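Amidase (Bacillus anthracis, PDB 5EWQ) probably hydrolyses carboxylic acid amides to the acid and ammonia, as an enzyme of the amidase signature family. Local coordinates at residues I15-R21 with Y183-Q189; T84-V88 with T210-F216; V125-M131 with V162-A166; E170-Y174 with L363-F367; A274-N278 with I299-K303. One frame throughout, in Å; residues are numbered along the deposited sequence.

In the fold
Contacts 1 and 2 touch one another, through Asn86 and Lys187, as their segments alternate along the chain. Contact 2 also packs on contact 3, whose strand 161-166 lies beside strand 88-91, the outermost on that side of the mixed central sheet. Just beyond strand 161-166 in the chain, helix 170-173 begins contact 4, and Glu170 binds the hairpin of contact 1. These four, with centres 14 to 25 Å apart, join the N-terminal arm, the edge of the sheet and helix 360-377. Contact 5 comes after the closing of contacts 1 to 3 but within the span between the two segments of contact 4; its centre is about 34 Å from that of contact 1, across the chain's centre.

Contact 1: I15-R21 with Y183-Q189; sequences IVYDKER and YSGKKGQ
Tyr17 and Lys187 bury the most surface here, and their backbones pair as well. The extended N-terminal arm runs antiparallel to the second strand of the hairpin Tyr183-Gln189, with a single bridge in which Val16 and Gly188 form a non-hydrogen-bonded pair. Gln189 N donates to Ile15 O (2.8 Å) and Tyr17 N to Lys187 O (2.6 Å) to flank it. Gly188 has backbone angles that only glycine takes up readily, and with no side chain it lets the arm lie close.

With CG anti to its carbonyl carbon (chi1 -59°), Tyr17 lays its ring along the hairpin. CD2 comes 3.7 Å from Gly188 CA, while Tyr183 OH and Ser184 O sit at the ring's edge. The two tyrosine hydroxyls share a hydrogen bond of 3.1 Å between their OH atoms, so tyrosine supplies both an apolar surface and a polar end.

Lys187 starts out away from the arm, but bends at chi2 (60°) and again at chi4 bring it back. NZ then donates to Tyr17 O at 3.2 Å and lies alongside Val16 CG1; Gln80 and Asn86 also bind it. A long flexible lysine suits this return path. Lys186, by contrast, is straight, and its CE lies over one face of the Arg21 guanidinium, 3.9 Å from NH1. Acidic partners, Asp123 for Lys186 and Asp18, Glu90 and Asp142 for Arg21, would offset the nearness of these two cations.

The arm thus covers the hairpin on the way into helix 20-28, with strand 88-91 touching both lysines and helix 170-173 bonded to the hairpin's backbone.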
# COMPACT_ATOMS: atom_id res chain seq x y z
N ILE A 15 18.99 1.56 -10.55
CA ILE A 15 18.58 2.39 -11.67
C ILE A 15 17.65 3.51 -11.20
O ILE A 15 16.63 3.25 -10.57
CB ILE A 15 17.86 1.57 -12.76
CG1 ILE A 15 18.73 0.39 -13.20
CG2 ILE A 15 17.50 2.44 -13.94
CD1 ILE A 15 18.08 -0.50 -14.23
N VAL A 16 18.02 4.75 -11.51
CA VAL A 16 17.23 5.91 -11.10
C VAL A 16 17.00 6.87 -12.26
O VAL A 16 17.95 7.41 -12.83
CB VAL A 16 17.91 6.67 -9.94
CG1 VAL A 16 17.15 7.95 -9.63
CG2 VAL A 16 18.02 5.79 -8.71
N TYR A 17 15.74 7.07 -12.61
CA TYR A 17 15.37 7.97 -13.70
C TYR A 17 14.85 9.30 -13.17
O TYR A 17 14.14 9.34 -12.16
CB TYR A 17 14.30 7.34 -14.59
CG TYR A 17 14.70 6.02 -15.22
CD1 TYR A 17 15.89 5.89 -15.91
CD2 TYR A 17 13.86 4.91 -15.13
CE1 TYR A 17 16.25 4.68 -16.49
CE2 TYR A 17 14.21 3.71 -15.70
CZ TYR A 17 15.40 3.60 -16.38
OH TYR A 17 15.75 2.40 -16.95
N ASP A 18 15.19 10.38 -13.87
CA ASP A 18 14.64 11.71 -13.61
C ASP A 18 14.72 12.11 -12.14
O ASP A 18 13.70 12.24 -11.46
CB ASP A 18 13.19 11.77 -14.10
CG ASP A 18 12.66 13.19 -14.19
OD1 ASP A 18 13.48 14.13 -14.19
OD2 ASP A 18 11.43 13.36 -14.29
N LYS A 19 15.94 12.29 -11.64
CA LYS A 19 16.16 12.56 -10.23
C LYS A 19 15.69 13.96 -9.83
O LYS A 19 15.28 14.19 -8.70
CB LYS A 19 17.64 12.38 -9.88
CG LYS A 19 17.94 12.41 -8.40
CD LYS A 19 18.67 11.16 -7.96
CE LYS A 19 20.04 11.05 -8.61
NZ LYS A 19 20.80 9.87 -8.11
N GLU A 20 15.75 14.89 -10.78
CA GLU A 20 15.37 16.28 -10.51
C GLU A 20 13.86 16.46 -10.42
O GLU A 20 13.38 17.54 -10.08
CB GLU A 20 15.94 17.20 -11.59
CG GLU A 20 17.46 17.30 -11.57
CD GLU A 20 17.99 17.89 -10.28
OE1 GLU A 20 17.31 18.76 -9.69
OE2 GLU A 20 19.09 17.48 -9.85
N ARG A 21 13.12 15.40 -10.72
CA ARG A 21 11.66 15.42 -10.59
C ARG A 21 11.26 15.54 -9.12
O ARG A 21 10.23 16.13 -8.79
CB ARG A 21 11.06 14.16 -11.21
CG ARG A 21 9.56 14.01 -11.01
CD ARG A 21 9.05 12.71 -11.61
NE ARG A 21 9.06 12.73 -13.07
CZ ARG A 21 8.02 13.09 -13.82
NH1 ARG A 21 6.88 13.45 -13.24
NH2 ARG A 21 8.11 13.08 -15.14
N TYR A 183 10.24 -1.87 -9.68
CA TYR A 183 10.75 -1.14 -10.83
C TYR A 183 9.63 -0.45 -11.60
O TYR A 183 8.55 -1.00 -11.78
CB TYR A 183 11.52 -2.08 -11.77
CG TYR A 183 11.99 -1.39 -13.04
CD1 TYR A 183 13.16 -0.63 -13.04
CD2 TYR A 183 11.27 -1.48 -14.22
CE1 TYR A 183 13.59 0.01 -14.19
CE2 TYR A 183 11.69 -0.85 -15.37
CZ TYR A 183 12.85 -0.10 -15.35
OH TYR A 183 13.28 0.53 -16.50
N SER A 184 9.92 0.77 -12.06
CA SER A 184 8.99 1.51 -12.90
C SER A 184 9.77 2.29 -13.95
O SER A 184 10.84 2.82 -13.67
CB SER A 184 8.14 2.47 -12.07
OG SER A 184 8.90 3.57 -11.62
N GLY A 185 9.22 2.37 -15.16
CA GLY A 185 9.87 3.10 -16.24
C GLY A 185 9.85 4.60 -16.01
O GLY A 185 10.56 5.35 -16.68
N LYS A 186 9.05 5.04 -15.04
CA LYS A 186 8.90 6.45 -14.74
C LYS A 186 10.02 6.98 -13.85
O LYS A 186 10.64 8.00 -14.16
CB LYS A 186 7.55 6.71 -14.07
CG LYS A 186 7.32 8.15 -13.66
CD LYS A 186 6.04 8.29 -12.86
CE LYS A 186 5.76 9.74 -12.49
NZ LYS A 186 4.51 9.87 -11.69
N LYS A 187 10.29 6.28 -12.75
CA LYS A 187 11.26 6.75 -11.77
C LYS A 187 12.47 5.83 -11.66
O LYS A 187 13.59 6.29 -11.43
CB LYS A 187 10.60 6.90 -10.40
CG LYS A 187 11.41 7.71 -9.41
CD LYS A 187 11.66 9.12 -9.93
CE LYS A 187 12.58 9.89 -9.01
NZ LYS A 187 13.94 9.29 -8.95
N GLY A 188 12.25 4.53 -11.82
CA GLY A 188 13.34 3.57 -11.74
C GLY A 188 13.08 2.47 -10.72
O GLY A 188 11.93 2.15 -10.42
N GLN A 189 14.16 1.91 -10.19
CA GLN A 189 14.06 0.77 -9.28
C GLN A 189 13.93 1.18 -7.82
O GLN A 189 14.70 2.01 -7.32
CB GLN A 189 15.28 -0.14 -9.44
CG GLN A 189 15.32 -1.30 -8.46
CD GLN A 189 14.19 -2.29 -8.69
OE1 GLN A 189 14.05 -2.85 -9.78
NE2 GLN A 189 13.37 -2.50 -7.66

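Contact 2: T84-V88 with T210-F216; sequences TLNSV and TVVAADF
Leu85 and Ser87 alternate with Asn86 so that both turn their side chains to the end of helix 206-213. Leu85 leans toward its backbone N (chi1 -57°) and keeps the chain extended, which sets CD1 among three apolar groups: Thr210 CG2 at 3.7 Å, Ala214 CB at 3.8 Å and Phe216 CE2 at 4.0 Å. A branched leucine fills this niche, whereas alanine at 214 leaves room for it. Ser87 carries OG between the backbone N and carbonyl carbon, the crowded position (chi1 63°), and its CB meets Thr210 CB at 3.5 Å. Its hydroxyl lies at the edge of the Phe216 ring, but is hydrogen-bonded to Asp79 of helix 64-79.

In this amidase the loop 84-88 leads into strand 88-91, at one edge of the central sheet, and the end of helix 206-213 packs against it. The chain turns there through Asp215, whose backbone angles are left-handed, with Phe216 N bonded to Val211 O. Thr210 has its methyl anti to the backbone N, facing the loop, and its hydroxyl turned elsewhere, to Gln236, Ser206 and Asn190. Val211 sends CG1 across Val88 CG2 at about a right angle, 4.1 Å between these methyls.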
# COMPACT_ATOMS: atom_id res chain seq x y z
N THR A 84 19.93 6.13 -1.39
CA THR A 84 19.12 6.27 -2.60
C THR A 84 18.15 5.11 -2.79
O THR A 84 18.33 4.27 -3.67
CB THR A 84 20.02 6.39 -3.85
OG1 THR A 84 21.16 7.21 -3.55
CG2 THR A 84 19.24 7.00 -5.01
N LEU A 85 17.12 5.07 -1.95
CA LEU A 85 16.12 4.00 -2.02
C LEU A 85 15.25 4.14 -3.26
O LEU A 85 14.72 3.15 -3.76
CB LEU A 85 15.25 4.01 -0.76
CG LEU A 85 15.99 3.87 0.57
CD1 LEU A 85 15.01 3.90 1.74
CD2 LEU A 85 16.81 2.59 0.60
N ASN A 86 15.11 5.37 -3.74
CA ASN A 86 14.32 5.67 -4.93
C ASN A 86 12.90 5.12 -4.83
O ASN A 86 12.50 4.25 -5.61
CB ASN A 86 15.00 5.12 -6.19
CG ASN A 86 14.44 5.71 -7.47
OD1 ASN A 86 13.85 6.79 -7.46
ND2 ASN A 86 14.63 5.00 -8.58
N SER A 87 12.15 5.62 -3.85
CA SER A 87 10.80 5.14 -3.61
C SER A 87 9.75 6.23 -3.81
O SER A 87 8.55 5.98 -3.68
CB SER A 87 10.68 4.58 -2.19
OG SER A 87 10.90 5.60 -1.23
N VAL A 88 10.22 7.43 -4.14
CA VAL A 88 9.32 8.56 -4.35
C VAL A 88 9.33 9.01 -5.81
O VAL A 88 10.39 9.32 -6.37
CB VAL A 88 9.71 9.76 -3.46
CG1 VAL A 88 8.79 10.93 -3.72
CG2 VAL A 88 9.67 9.35 -1.99
N THR A 210 7.94 1.74 1.56
CA THR A 210 9.25 2.30 1.86
C THR A 210 9.17 3.65 2.56
O THR A 210 9.94 3.93 3.49
CB THR A 210 10.10 2.45 0.59
OG1 THR A 210 10.09 1.22 -0.15
CG2 THR A 210 11.53 2.82 0.93
N VAL A 211 8.23 4.49 2.13
CA VAL A 211 8.10 5.84 2.67
C VAL A 211 7.76 5.84 4.16
O VAL A 211 8.14 6.77 4.88
CB VAL A 211 7.03 6.65 1.90
CG1 VAL A 211 7.50 6.96 0.49
CG2 VAL A 211 5.71 5.90 1.88
N VAL A 212 7.06 4.82 4.61
CA VAL A 212 6.72 4.71 6.03
C VAL A 212 7.79 3.90 6.77
O VAL A 212 7.96 4.05 7.97
CB VAL A 212 5.34 4.06 6.25
CG1 VAL A 212 4.23 5.01 5.81
CG2 VAL A 212 5.24 2.74 5.50
N ALA A 213 8.50 3.05 6.04
CA ALA A 213 9.57 2.26 6.63
C ALA A 213 10.79 3.13 6.90
O ALA A 213 11.44 3.00 7.94
CB ALA A 213 9.94 1.10 5.72
N ALA A 214 11.11 4.01 5.96
CA ALA A 214 12.27 4.88 6.08
C ALA A 214 11.90 6.25 6.65
O ALA A 214 12.70 7.18 6.61
CB ALA A 214 12.95 5.04 4.73
N ASP A 215 10.68 6.35 7.17
CA ASP A 215 10.17 7.58 7.76
C ASP A 215 10.22 8.76 6.80
O ASP A 215 10.66 9.85 7.16
CB ASP A 215 10.93 7.92 9.05
CG ASP A 215 10.65 6.95 10.17
OD1 ASP A 215 11.36 5.92 10.26
OD2 ASP A 215 9.73 7.20 10.97
N PHE A 216 9.78 8.53 5.57
CA PHE A 216 9.63 9.61 4.59
C PHE A 216 8.23 10.19 4.70
O PHE A 216 7.93 11.23 4.12
CB PHE A 216 9.89 9.10 3.17
CG PHE A 216 11.30 8.62 2.94
CD1 PHE A 216 12.35 9.10 3.71
CD2 PHE A 216 11.58 7.69 1.96
CE1 PHE A 216 13.64 8.66 3.50
CE2 PHE A 216 12.87 7.24 1.74
CZ PHE A 216 13.90 7.73 2.52

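Contact 3: V125-M131 with V162-A166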
# COMPACT_ATOMS: atom_id res chain seq x y z
N VAL A 125 -2.59 6.93 -8.21
CA VAL A 125 -3.71 7.63 -7.57
C VAL A 125 -3.77 9.09 -8.04
O VAL A 125 -2.77 9.81 -7.99
CB VAL A 125 -3.59 7.59 -6.04
CG1 VAL A 125 -4.79 8.28 -5.40
CG2 VAL A 125 -3.49 6.15 -5.56
N GLN A 126 -4.95 9.52 -8.48
CA GLN A 126 -5.11 10.83 -9.10
C GLN A 126 -5.06 11.99 -8.11
O GLN A 126 -5.66 11.94 -7.03
CB GLN A 126 -6.42 10.89 -9.88
CG GLN A 126 -6.45 10.03 -11.13
CD GLN A 126 -7.78 10.09 -11.85
OE1 GLN A 126 -8.03 9.34 -12.79
NE2 GLN A 126 -8.64 11.00 -11.42
N THR A 127 -4.34 13.04 -8.50
CA THR A 127 -4.36 14.32 -7.79
C THR A 127 -4.58 15.44 -8.80
O THR A 127 -4.16 15.33 -9.95
CB THR A 127 -3.07 14.57 -7.00
OG1 THR A 127 -1.94 14.50 -7.88
CG2 THR A 127 -2.90 13.53 -5.89
N ALA A 128 -5.23 16.51 -8.38
CA ALA A 128 -5.62 17.58 -9.30
C ALA A 128 -4.58 18.69 -9.41
O ALA A 128 -4.11 19.21 -8.40
CB ALA A 128 -6.96 18.16 -8.88
N LYS A 129 -4.23 19.03 -10.65
CA LYS A 129 -3.43 20.21 -10.98
C LYS A 129 -2.01 20.23 -10.39
O LYS A 129 -1.23 21.13 -10.70
CB LYS A 129 -4.16 21.47 -10.53
N VAL A 130 -1.67 19.24 -9.56
CA VAL A 130 -0.40 19.28 -8.85
C VAL A 130 0.55 18.15 -9.24
O VAL A 130 1.61 18.40 -9.82
CB VAL A 130 -0.63 19.22 -7.32
CG1 VAL A 130 0.70 19.21 -6.59
CG2 VAL A 130 -1.47 20.40 -6.87
N MSE A 131 0.17 16.91 -8.93
CA MSE A 131 1.05 15.77 -9.16
C MSE A 131 0.52 14.82 -10.22
O MSE A 131 -0.64 14.40 -10.16
CB MSE A 131 1.28 15.02 -7.85
CG MSE A 131 2.09 15.79 -6.83
SE MSE A 131 1.69 15.23 -5.01
CE MSE A 131 -0.16 15.82 -4.91
N VAL A 162 -1.71 15.53 0.63
CA VAL A 162 -0.80 14.65 -0.08
C VAL A 162 0.61 15.23 -0.14
O VAL A 162 0.85 16.24 -0.81
CB VAL A 162 -1.29 14.36 -1.51
CG1 VAL A 162 -0.35 13.38 -2.20
CG2 VAL A 162 -2.71 13.81 -1.48
N LEU A 163 1.54 14.60 0.56
CA LEU A 163 2.93 15.03 0.57
C LEU A 163 3.60 14.76 -0.78
O LEU A 163 4.35 15.60 -1.29
CB LEU A 163 3.71 14.32 1.68
CG LEU A 163 5.21 14.57 1.73
CD1 LEU A 163 5.51 16.04 2.00
CD2 LEU A 163 5.87 13.69 2.79
N GLY A 164 3.31 13.60 -1.35
CA GLY A 164 3.87 13.22 -2.63
C GLY A 164 3.35 11.87 -3.10
O GLY A 164 2.37 11.36 -2.57
N LYS A 165 4.02 11.28 -4.08
CA LYS A 165 3.61 9.99 -4.61
C LYS A 165 4.74 8.96 -4.54
O LYS A 165 5.91 9.31 -4.67
CB LYS A 165 3.09 10.13 -6.04
CG LYS A 165 1.80 10.93 -6.12
CD LYS A 165 1.24 10.97 -7.53
CE LYS A 165 -0.10 11.69 -7.55
NZ LYS A 165 -0.68 11.79 -8.92
N ALA A 166 4.36 7.70 -4.34
CA ALA A 166 5.33 6.64 -4.11
C ALA A 166 5.60 5.81 -5.36
O ALA A 166 4.73 5.66 -6.22
CB ALA A 166 4.85 5.74 -2.99
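Lys165 holds CG on the side of its own backbone N (chi1 -67°) and every later torsion extended, and so reaches straight from strand 161-166 into the loop 125-131. Thr127 comes to meet it tip to tip, its OG1 lying between backbone N and carbonyl carbon (chi1 57°). The strand belongs to the mixed central sheet of the amidase signature fold, next to strand 118-122, from whose end the loop departs.

The ammonium group is buried and gripped by several oxygens. NZ donates to Val125 O at 3.0 Å, tilted slightly from the carbonyl plane, and to Thr127 OG1 at 3.2 Å. Pro132 O, just beyond the loop segment, is another acceptor. With no carboxylate across this contact, backbone carbonyls and a hydroxyl supply the polar surroundings; lysine suits the site because its long apolar shaft carries the charged end across to the loop. The shaft is packed too, CE lying 3.6 Å from Met131 CB.

Met131 bends at chi3 to bring its end over the strand. SE lies 3.8 Å from Gly164 CA, and CE lies 3.7 Å from Val162 CG1. The unbranched chain of this residue, deposited as selenomethionine, lies against the branched Val162.

Met131 also contributes its backbone: Lys165 NZ sits 2.9 Å from Met131 O, well above the carbonyl plane.

Contact 4: E170-Y174 with L363-F367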
# COMPACT_ATOMS: atom_id res chain seq x y z
N GLU A 170 5.51 -1.13 -12.20
CA GLU A 170 4.78 -0.50 -13.30
C GLU A 170 3.51 -1.27 -13.65
O GLU A 170 3.51 -2.50 -13.70
CB GLU A 170 5.68 -0.37 -14.53
CG GLU A 170 5.07 0.44 -15.66
CD GLU A 170 6.08 0.79 -16.74
OE1 GLU A 170 5.67 1.32 -17.79
OE2 GLU A 170 7.29 0.55 -16.53
N TRP A 171 2.43 -0.52 -13.88
CA TRP A 171 1.10 -1.09 -14.15
C TRP A 171 0.65 -2.05 -13.06
O TRP A 171 0.01 -3.06 -13.34
CB TRP A 171 1.09 -1.81 -15.51
CG TRP A 171 1.13 -0.88 -16.68
CD1 TRP A 171 2.12 -0.80 -17.63
CD2 TRP A 171 0.15 0.10 -17.04
NE1 TRP A 171 1.80 0.16 -18.55
CE2 TRP A 171 0.60 0.73 -18.22
CE3 TRP A 171 -1.07 0.50 -16.48
CZ2 TRP A 171 -0.11 1.75 -18.84
CZ3 TRP A 171 -1.78 1.51 -17.11
CH2 TRP A 171 -1.30 2.12 -18.27
N ALA A 172 0.97 -1.71 -11.81
CA ALA A 172 0.66 -2.54 -10.65
C ALA A 172 1.19 -3.96 -10.85
O ALA A 172 0.48 -4.93 -10.61
CB ALA A 172 -0.83 -2.56 -10.38
N ASN A 173 2.44 -4.04 -11.29
CA ASN A 173 3.09 -5.31 -11.62
C ASN A 173 2.32 -6.10 -12.67
O ASN A 173 1.88 -7.22 -12.42
CB ASN A 173 3.28 -6.16 -10.36
CG ASN A 173 4.21 -7.34 -10.59
OD1 ASN A 173 5.10 -7.29 -11.44
ND2 ASN A 173 4.00 -8.42 -9.84
N TYR A 174 2.16 -5.50 -13.84
CA TYR A 174 1.52 -6.19 -14.96
C TYR A 174 2.09 -5.68 -16.28
O TYR A 174 1.37 -5.12 -17.11
CB TYR A 174 0.01 -5.99 -14.93
CG TYR A 174 -0.75 -7.06 -15.69
CD1 TYR A 174 -0.92 -8.33 -15.15
CD2 TYR A 174 -1.30 -6.79 -16.94
CE1 TYR A 174 -1.61 -9.31 -15.84
CE2 TYR A 174 -1.99 -7.77 -17.63
CZ TYR A 174 -2.15 -9.02 -17.08
OH TYR A 174 -2.83 -10.00 -17.76
N LEU A 363 -7.24 -11.14 -15.16
CA LEU A 363 -6.42 -9.96 -15.43
C LEU A 363 -6.23 -9.72 -16.92
O LEU A 363 -6.30 -8.58 -17.38
CB LEU A 363 -5.05 -10.10 -14.75
CG LEU A 363 -5.02 -10.04 -13.23
CD1 LEU A 363 -3.76 -10.71 -12.69
CD2 LEU A 363 -5.08 -8.60 -12.76
N GLU A 364 -6.00 -10.79 -17.67
CA GLU A 364 -5.70 -10.70 -19.09
C GLU A 364 -6.82 -10.03 -19.89
O GLU A 364 -6.56 -9.24 -20.79
CB GLU A 364 -5.41 -12.09 -19.67
CG GLU A 364 -5.16 -12.11 -21.17
CD GLU A 364 -4.76 -13.48 -21.68
OE1 GLU A 364 -5.18 -13.84 -22.80
OE2 GLU A 364 -4.03 -14.19 -20.96
N TYR A 365 -8.06 -10.35 -19.55
CA TYR A 365 -9.20 -9.78 -20.25
C TYR A 365 -9.54 -8.38 -19.75
O TYR A 365 -9.78 -7.47 -20.55
CB TYR A 365 -10.43 -10.69 -20.10
CG TYR A 365 -11.71 -10.06 -20.59
CD1 TYR A 365 -12.06 -10.10 -21.94
CD2 TYR A 365 -12.58 -9.43 -19.71
CE1 TYR A 365 -13.23 -9.52 -22.39
CE2 TYR A 365 -13.75 -8.85 -20.16
CZ TYR A 365 -14.07 -8.90 -21.50
OH TYR A 365 -15.24 -8.32 -21.94
N GLU A 366 -9.56 -8.21 -18.44
CA GLU A 366 -10.10 -7.00 -17.83
C GLU A 366 -9.15 -5.80 -17.89
O GLU A 366 -9.60 -4.66 -17.87
CB GLU A 366 -10.48 -7.28 -16.37
CG GLU A 366 -11.62 -6.43 -15.85
CD GLU A 366 -12.03 -6.80 -14.44
OE1 GLU A 366 -11.33 -7.62 -13.81
OE2 GLU A 366 -13.05 -6.26 -13.96
N PHE A 367 -7.85 -6.07 -17.97
CA PHE A 367 -6.86 -4.99 -18.00
C PHE A 367 -7.05 -4.08 -19.20
O PHE A 367 -7.08 -2.85 -19.07
CB PHE A 367 -5.44 -5.55 -17.99
CG PHE A 367 -4.37 -4.51 -18.15
CD1 PHE A 367 -4.06 -3.65 -17.11
CD2 PHE A 367 -3.68 -4.38 -19.34
CE1 PHE A 367 -3.08 -2.69 -17.25
CE2 PHE A 367 -2.70 -3.41 -19.49
CZ PHE A 367 -2.40 -2.57 -18.44
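Trp171 and Tyr174 come from a short, weakly bonded turn in which residues 171 to 173 take left-handed helical backbone angles, and it approaches helix 360-377 with Tyr174 CA 8.8 Å from Leu363 CA. Together with Phe367 they build an aromatic cluster between helix 170-173 and helix 360-377 of the amidase fold.

Phe367 is the central ring. One of its edges points at the face of the Trp171 six-membered ring in an edge-to-face pair, the planes at 86° and the centroids 5.5 Å apart; Phe367 CZ stands over the indole near its rim. The face of Phe367 is used differently, for Tyr174 CD2 lies over it, 4.0 Å from Phe367 CG, with the rings tilted by 51°. Phenylalanine suits this middle place because both its face and its edge meet aromatic carbons of the other segment. Ile389 and Ile408, of helices 386-394 and 406-412, extend the apolar packing to Trp171 and Phe367 respectively.

Phe367 holds CG anti to its backbone N (chi1 174°), which sends the ring out from the helix toward Trp171. Tyr174 runs past it in the opposite sense and ends on the helix backbone one turn earlier. There its CE1 rests 3.7 Å from Leu363 CB, while its OH lies 3.2 Å from Glu364 CA.

Contact 5: A274-N278 with I299-K303; sequences ATLFN and IDYTK
Ala274 and Tyr301 bring their CA atoms within 5.4 Å, and Asn278 and Asp300 within 6.3 Å, as the irregular segment 299-303 lies against one side of helix 270-280. Alanine suits the close approach, since its small CB can sit 3.7 Å from Tyr301 CB and lets the loop backbone come near the helix.

Asn278 makes the polar link. Its side chain leaves the helix opposite its own carbonyl carbon (chi1 -72°), which turns the amide to the loop. Tyr301 N donates to Asn278 OD1 at 3.1 Å in an almost straight bond, using a lone pair in the carbonyl plane. The other end of the amide gives a weak bond from ND2 to Asp300 OD1, 3.2 Å long, with amide and carboxylate nearly perpendicular. An asparagine fits because it can accept from a backbone N and donate to a carboxylate at once.

The same OD1 of Asn278 lies at the edge of the Tyr301 ring, and the amide is nearly coplanar with that ring. Over the ring's face comes Phe277, its CD2 3.7 Å from Tyr301 CD2 and the two planes tilted by 59°. At the far end, Tyr301 OH is bonded to Arg247. Thr302 adds its methyl, CG2 lying 3.4 Å from Thr275 OG1, whose hydroxyl is bonded to Lys271 O.

Asp300 shapes the loop itself: its OD1 accepts from both Thr302 N and Thr302 OG1, from one face of the carboxylate. The bond to the backbone N two residues on is that of an Asx turn, here packed on a helix that lies beside strands 219-223 and 263-267 of the central sheet.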
# COMPACT_ATOMS: atom_id res chain seq x y z
N ALA A 274 -5.07 2.29 10.96
CA ALA A 274 -6.50 2.43 11.19
C ALA A 274 -6.92 3.90 11.17
O ALA A 274 -8.05 4.23 10.80
CB ALA A 274 -6.89 1.79 12.51
N THR A 275 -6.00 4.77 11.57
CA THR A 275 -6.25 6.21 11.56
C THR A 275 -6.47 6.70 10.13
O THR A 275 -7.40 7.45 9.86
CB THR A 275 -5.08 6.98 12.19
OG1 THR A 275 -4.97 6.62 13.58
CG2 THR A 275 -5.30 8.47 12.08
N LEU A 276 -5.60 6.26 9.22
CA LEU A 276 -5.72 6.61 7.81
C LEU A 276 -6.93 5.94 7.18
O LEU A 276 -7.57 6.50 6.29
CB LEU A 276 -4.45 6.20 7.06
CG LEU A 276 -4.40 6.50 5.56
CD1 LEU A 276 -4.51 7.99 5.31
CD2 LEU A 276 -3.13 5.94 4.95
N PHE A 277 -7.25 4.74 7.66
CA PHE A 277 -8.35 3.95 7.12
C PHE A 277 -9.71 4.59 7.38
O PHE A 277 -10.70 4.25 6.73
CB PHE A 277 -8.31 2.53 7.70
CG PHE A 277 -9.28 1.58 7.07
CD1 PHE A 277 -9.21 1.30 5.71
CD2 PHE A 277 -10.25 0.95 7.83
CE1 PHE A 277 -10.10 0.42 5.12
CE2 PHE A 277 -11.14 0.07 7.25
CZ PHE A 277 -11.06 -0.20 5.89
N ASN A 278 -9.75 5.51 8.33
CA ASN A 278 -10.99 6.21 8.68
C ASN A 278 -11.48 7.14 7.57
O ASN A 278 -12.68 7.30 7.37
CB ASN A 278 -10.82 7.00 9.97
CG ASN A 278 -10.73 6.11 11.20
OD1 ASN A 278 -11.31 5.02 11.23
ND2 ASN A 278 -10.02 6.57 12.22
N ILE A 299 -17.15 4.18 11.13
CA ILE A 299 -16.66 3.91 12.48
C ILE A 299 -15.25 4.46 12.69
O ILE A 299 -14.51 4.70 11.73
CB ILE A 299 -16.65 2.39 12.78
CG1 ILE A 299 -17.67 1.66 11.91
CG2 ILE A 299 -16.90 2.13 14.26
CD1 ILE A 299 -17.65 0.16 12.08
N ASP A 300 -14.89 4.66 13.95
CA ASP A 300 -13.53 5.04 14.32
C ASP A 300 -12.74 3.78 14.68
O ASP A 300 -12.95 3.20 15.74
CB ASP A 300 -13.53 6.03 15.48
CG ASP A 300 -12.21 6.77 15.63
OD1 ASP A 300 -11.17 6.24 15.19
OD2 ASP A 300 -12.21 7.88 16.20
N TYR A 301 -11.85 3.37 13.79
CA TYR A 301 -11.12 2.11 13.96
C TYR A 301 -9.92 2.23 14.90
O TYR A 301 -9.02 1.40 14.87
CB TYR A 301 -10.63 1.60 12.60
CG TYR A 301 -11.75 1.13 11.68
CD1 TYR A 301 -12.22 -0.18 11.74
CD2 TYR A 301 -12.32 1.99 10.75
CE1 TYR A 301 -13.23 -0.61 10.91
CE2 TYR A 301 -13.33 1.57 9.92
CZ TYR A 301 -13.78 0.26 10.00
OH TYR A 301 -14.79 -0.17 9.17
N THR A 302 -9.93 3.26 15.75
CA THR A 302 -8.82 3.48 16.67
C THR A 302 -9.26 3.44 18.13
O THR A 302 -8.43 3.49 19.04
CB THR A 302 -8.13 4.83 16.41
OG1 THR A 302 -9.08 5.90 16.55
CG2 THR A 302 -7.54 4.87 15.00
N LYS A 303 -10.57 3.33 18.35
CA LYS A 303 -11.11 3.32 19.71
C LYS A 303 -11.08 1.92 20.32
O LYS A 303 -10.53 1.71 21.40
CB LYS A 303 -12.54 3.86 19.72
CG LYS A 303 -12.66 5.30 19.24
CD LYS A 303 -14.07 5.83 19.43
CE LYS A 303 -14.43 5.96 20.90
NZ LYS A 303 -13.55 6.93 21.60